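Local coordinates for probable M18-family aminopeptidase 1 (Thermotoga maritima, PDB 2GLF), which probably acts as a metal-dependent aminopeptidase of the M18 family, removing residues from the N-terminal end of peptides, and here carries manganese ions, at residues L86-H92 with T320-D326; V351-K355 with I415-P419. One frame throughout, in Å; residues are numbered along the deposited sequence.

How the contacts relate
Contacts 1 and 2 lie in one mixed sheet, the central sheet of the M18 catalytic fold, where strands 87-92, 321-329, 414-421 and 351-354 run side by side in that order. Their centres are about 11 Å apart, and the shared border is the pairing of 321-329 with 414-421: S324 O probably accepts from M417 N (2.8 Å), S324 N probably bonds to I415 O (2.9 Å), and I323 packs on I415 and M417. Contact 1 is parallel and ends at the metal site, supplying H92 and D326 to a manganese ion that D249 also binds. Contact 2 is antiparallel and set back from the metals, with the side chain of D416 about 9 Å from a bound manganese.

Contact 1 (L86-H92 with T320-D326); sequences LNLVVAH and TSVISGD. With MN (manganese (II) ion), chain E.
H92 and D326 converge on one manganese ion through different first torsions: the H92 ring is folded between its own backbone N and carbonyl carbon (chi1 70°), whereas D326 extends its carboxylate away from the backbone N (chi1 -154°). H92 closes strand 87-92 and D326 lies toward the C-terminal part of the parallel neighbour 321-329, on the carboxyl-end side of the sheet, where the zinc-exopeptidase fold gathers metal ligands. Behind them a ladder of backbone bonds fixes the register; I323 N gives a nearly straight bond to L88 O (2.8 Å), and V90 N returns one to I323 O at 2.9 Å. At the other end, T320 OG1 accepts from L86 N at 2.8 Å and also bonds to V316 O, with the L86 and T320 side chains lying side by side. On one face V89 CG2 packs against I323 CB at 4.1 Å, beneath Y443 of helix 433-449; on the other, V90 CG2 meets V322 CG1. D249 and a water complete the manganese shell. D326 OD1 sits in the plane of the H92 ring at its edge, the carboxylate being turned 78° from the ring, and both D326 oxygens bind the manganese, OD2 at 2.4 Å, as H92 NE2 does at 2.4 Å.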
# COMPACT_ATOMS: atom_id res chain seq x y z
N LEU A 86 1.62 44.58 41.35
CA LEU A 86 0.82 45.35 40.41
C LEU A 86 -0.07 44.46 39.57
O LEU A 86 0.11 43.24 39.55
CB LEU A 86 1.71 46.23 39.52
CG LEU A 86 2.96 45.73 38.77
CD1 LEU A 86 3.61 46.92 38.06
CD2 LEU A 86 3.95 45.11 39.74
N ASN A 87 -1.05 45.07 38.92
CA ASN A 87 -1.97 44.34 38.06
C ASN A 87 -1.56 44.57 36.61
O ASN A 87 -1.83 45.62 36.03
CB ASN A 87 -3.40 44.82 38.28
CG ASN A 87 -4.05 44.19 39.49
OD1 ASN A 87 -3.40 43.46 40.26
ND2 ASN A 87 -5.34 44.45 39.68
N LEU A 88 -0.88 43.58 36.04
CA LEU A 88 -0.42 43.67 34.67
C LEU A 88 -1.21 42.78 33.73
O LEU A 88 -1.58 41.66 34.07
CB LEU A 88 1.04 43.24 34.57
CG LEU A 88 2.11 44.01 35.32
CD1 LEU A 88 3.44 43.30 35.09
CD2 LEU A 88 2.15 45.45 34.84
N VAL A 89 -1.48 43.30 32.55
CA VAL A 89 -2.15 42.54 31.53
C VAL A 89 -1.09 42.58 30.42
O VAL A 89 -0.58 43.66 30.09
CB VAL A 89 -3.47 43.22 31.09
CG1 VAL A 89 -3.22 44.66 30.74
CG2 VAL A 89 -4.08 42.48 29.92
N VAL A 90 -0.73 41.42 29.88
CA VAL A 90 0.30 41.38 28.85
C VAL A 90 -0.18 40.76 27.55
O VAL A 90 -1.03 39.87 27.55
CB VAL A 90 1.53 40.59 29.33
CG1 VAL A 90 2.10 41.24 30.56
CG2 VAL A 90 1.14 39.14 29.62
N ALA A 91 0.38 41.24 26.44
CA ALA A 91 0.03 40.74 25.12
C ALA A 91 1.23 40.84 24.17
O ALA A 91 2.28 41.36 24.54
CB ALA A 91 -1.14 41.53 24.56
N HIS A 92 1.06 40.32 22.96
CA HIS A 92 2.13 40.37 21.97
C HIS A 92 1.65 41.15 20.75
O HIS A 92 0.47 41.12 20.39
CB HIS A 92 2.60 38.96 21.58
CG HIS A 92 1.61 38.15 20.80
ND1 HIS A 92 1.58 38.16 19.42
CD2 HIS A 92 0.68 37.25 21.19
CE1 HIS A 92 0.67 37.29 19.00
NE2 HIS A 92 0.11 36.72 20.05
N THR A 320 1.24 40.74 42.61
CA THR A 320 1.15 41.05 41.18
C THR A 320 0.37 39.97 40.43
O THR A 320 0.84 38.85 40.25
CB THR A 320 2.54 41.16 40.49
OG1 THR A 320 3.26 42.28 41.03
CG2 THR A 320 2.38 41.34 38.98
N SER A 321 -0.82 40.33 40.00
CA SER A 321 -1.66 39.42 39.26
C SER A 321 -1.40 39.70 37.80
O SER A 321 -1.40 40.86 37.38
CB SER A 321 -3.12 39.67 39.61
OG SER A 321 -3.29 39.71 41.02
N VAL A 322 -1.16 38.65 37.02
CA VAL A 322 -0.90 38.83 35.60
C VAL A 322 -2.02 38.22 34.77
O VAL A 322 -2.43 37.08 34.97
CB VAL A 322 0.45 38.18 35.17
CG1 VAL A 322 0.64 38.31 33.67
CG2 VAL A 322 1.60 38.85 35.90
N ILE A 323 -2.54 39.02 33.84
CA ILE A 323 -3.59 38.57 32.94
C ILE A 323 -2.90 38.42 31.60
O ILE A 323 -2.40 39.40 31.03
CB ILE A 323 -4.71 39.61 32.78
CG1 ILE A 323 -5.32 39.95 34.14
CG2 ILE A 323 -5.77 39.08 31.81
CD1 ILE A 323 -6.04 38.82 34.78
N SER A 324 -2.84 37.19 31.10
CA SER A 324 -2.24 36.90 29.81
C SER A 324 -3.29 37.22 28.75
O SER A 324 -4.21 36.45 28.52
CB SER A 324 -1.86 35.42 29.75
OG SER A 324 -1.27 35.09 28.51
N GLY A 325 -3.15 38.38 28.10
CA GLY A 325 -4.11 38.77 27.09
C GLY A 325 -3.86 38.24 25.69
O GLY A 325 -3.08 38.82 24.93
N ASP A 326 -4.51 37.13 25.34
CA ASP A 326 -4.37 36.54 24.02
C ASP A 326 -5.72 35.95 23.60
O ASP A 326 -6.58 35.68 24.43
CB ASP A 326 -3.28 35.46 24.03
CG ASP A 326 -2.66 35.25 22.66
OD1 ASP A 326 -1.62 34.57 22.57
OD2 ASP A 326 -3.21 35.76 21.66
MN MN E . -1.60 34.99 20.05
O HOH W 1 -3.59 33.72 19.90

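Contact 2 (V351-K355 with I415-P419); sequences VALVK and IDMGP
L353 and selenomethionine M417 face each other as a non-hydrogen-bonded pair, and the CE methyl of M417 reaches L353 CG at 3.4 Å. M417 runs extended from its backbone and then bends at chi3 (-82°), which carries CE over the L353 branch, while its CG lies 3.8 Å from V351 CG1, the two side chains crossing at about a right angle. I415 CD1 comes across L353 CD2 at 4.2 Å, and helix 370-382 covers this apolar face through F372 and V376. The pairing beneath is antiparallel and joins strand 351-354 to strand 414-421 near one side of the mixed central sheet. A352 and G418 exchange two bonds, A352 N to G418 O at 2.7 Å and G418 N to A352 O at 3.0 Å, the latter in the carbonyl plane. V354 N reaches D416 O at 3.0 Å from above the carbonyl plane, 40° out of it. On the face of A352 and V354, V354 CB meets D416 CB at 3.7 Å, and the D416 carboxylate turns to T402 OG1 and S324 OG, both bonded to OD2. Farther out, K355 NZ forms salt bridges with D367 and with E224 of the second subunit.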
# COMPACT_ATOMS: atom_id res chain seq x y z
N VAL A 351 -15.92 37.73 27.25
CA VAL A 351 -14.48 37.51 27.24
C VAL A 351 -14.28 36.04 27.55
O VAL A 351 -15.03 35.46 28.34
CB VAL A 351 -13.76 38.32 28.32
CG1 VAL A 351 -12.30 38.47 27.98
CG2 VAL A 351 -14.42 39.67 28.47
N ALA A 352 -13.26 35.44 26.94
CA ALA A 352 -12.97 34.04 27.18
C ALA A 352 -11.92 33.90 28.26
O ALA A 352 -10.89 34.57 28.22
CB ALA A 352 -12.49 33.38 25.91
N LEU A 353 -12.21 33.04 29.22
CA LEU A 353 -11.29 32.76 30.32
C LEU A 353 -10.72 31.38 30.02
O LEU A 353 -11.45 30.38 30.03
CB LEU A 353 -12.04 32.79 31.65
CG LEU A 353 -11.29 32.58 32.97
CD1 LEU A 353 -12.09 33.18 34.11
CD2 LEU A 353 -11.06 31.09 33.22
N VAL A 354 -9.43 31.33 29.72
CA VAL A 354 -8.75 30.08 29.39
C VAL A 354 -7.87 29.63 30.54
O VAL A 354 -6.83 30.25 30.82
CB VAL A 354 -7.84 30.25 28.15
CG1 VAL A 354 -7.44 28.90 27.62
CG2 VAL A 354 -8.56 31.06 27.07
N LYS A 355 -8.26 28.55 31.20
CA LYS A 355 -7.48 28.05 32.33
C LYS A 355 -6.17 27.39 31.90
O LYS A 355 -5.18 27.43 32.64
CB LYS A 355 -8.32 27.06 33.15
CG LYS A 355 -7.63 26.59 34.41
CD LYS A 355 -8.63 26.00 35.37
CE LYS A 355 -7.94 25.42 36.60
NZ LYS A 355 -7.04 24.29 36.23
N ILE A 415 -3.21 34.02 34.23
CA ILE A 415 -4.45 33.46 33.68
C ILE A 415 -4.68 34.01 32.27
O ILE A 415 -4.68 35.22 32.06
CB ILE A 415 -5.69 33.85 34.55
CG1 ILE A 415 -6.96 33.24 33.97
CG2 ILE A 415 -5.83 35.36 34.61
CD1 ILE A 415 -6.99 31.74 34.00
N ASP A 416 -4.85 33.11 31.30
CA ASP A 416 -5.08 33.52 29.92
C ASP A 416 -6.50 34.08 29.80
O ASP A 416 -7.45 33.50 30.33
CB ASP A 416 -4.91 32.34 28.97
CG ASP A 416 -3.53 31.71 29.06
OD1 ASP A 416 -3.35 30.76 29.85
OD2 ASP A 416 -2.63 32.19 28.35
N MSE A 417 -6.64 35.19 29.10
CA MSE A 417 -7.95 35.81 28.93
C MSE A 417 -7.98 36.69 27.69
O MSE A 417 -7.02 37.41 27.40
CB MSE A 417 -8.27 36.63 30.18
CG MSE A 417 -9.73 36.96 30.36
SE MSE A 417 -10.06 37.57 32.16
CE MSE A 417 -10.19 35.84 33.02
N GLY A 418 -9.08 36.63 26.96
CA GLY A 418 -9.21 37.42 25.75
C GLY A 418 -10.42 36.99 24.93
O GLY A 418 -11.15 36.09 25.33
N PRO A 419 -10.65 37.63 23.77
CA PRO A 419 -11.80 37.28 22.92
C PRO A 419 -11.55 36.05 22.02
O PRO A 419 -10.41 35.61 21.85
CB PRO A 419 -12.01 38.57 22.12
CG PRO A 419 -10.62 39.04 21.90
CD PRO A 419 -9.96 38.83 23.26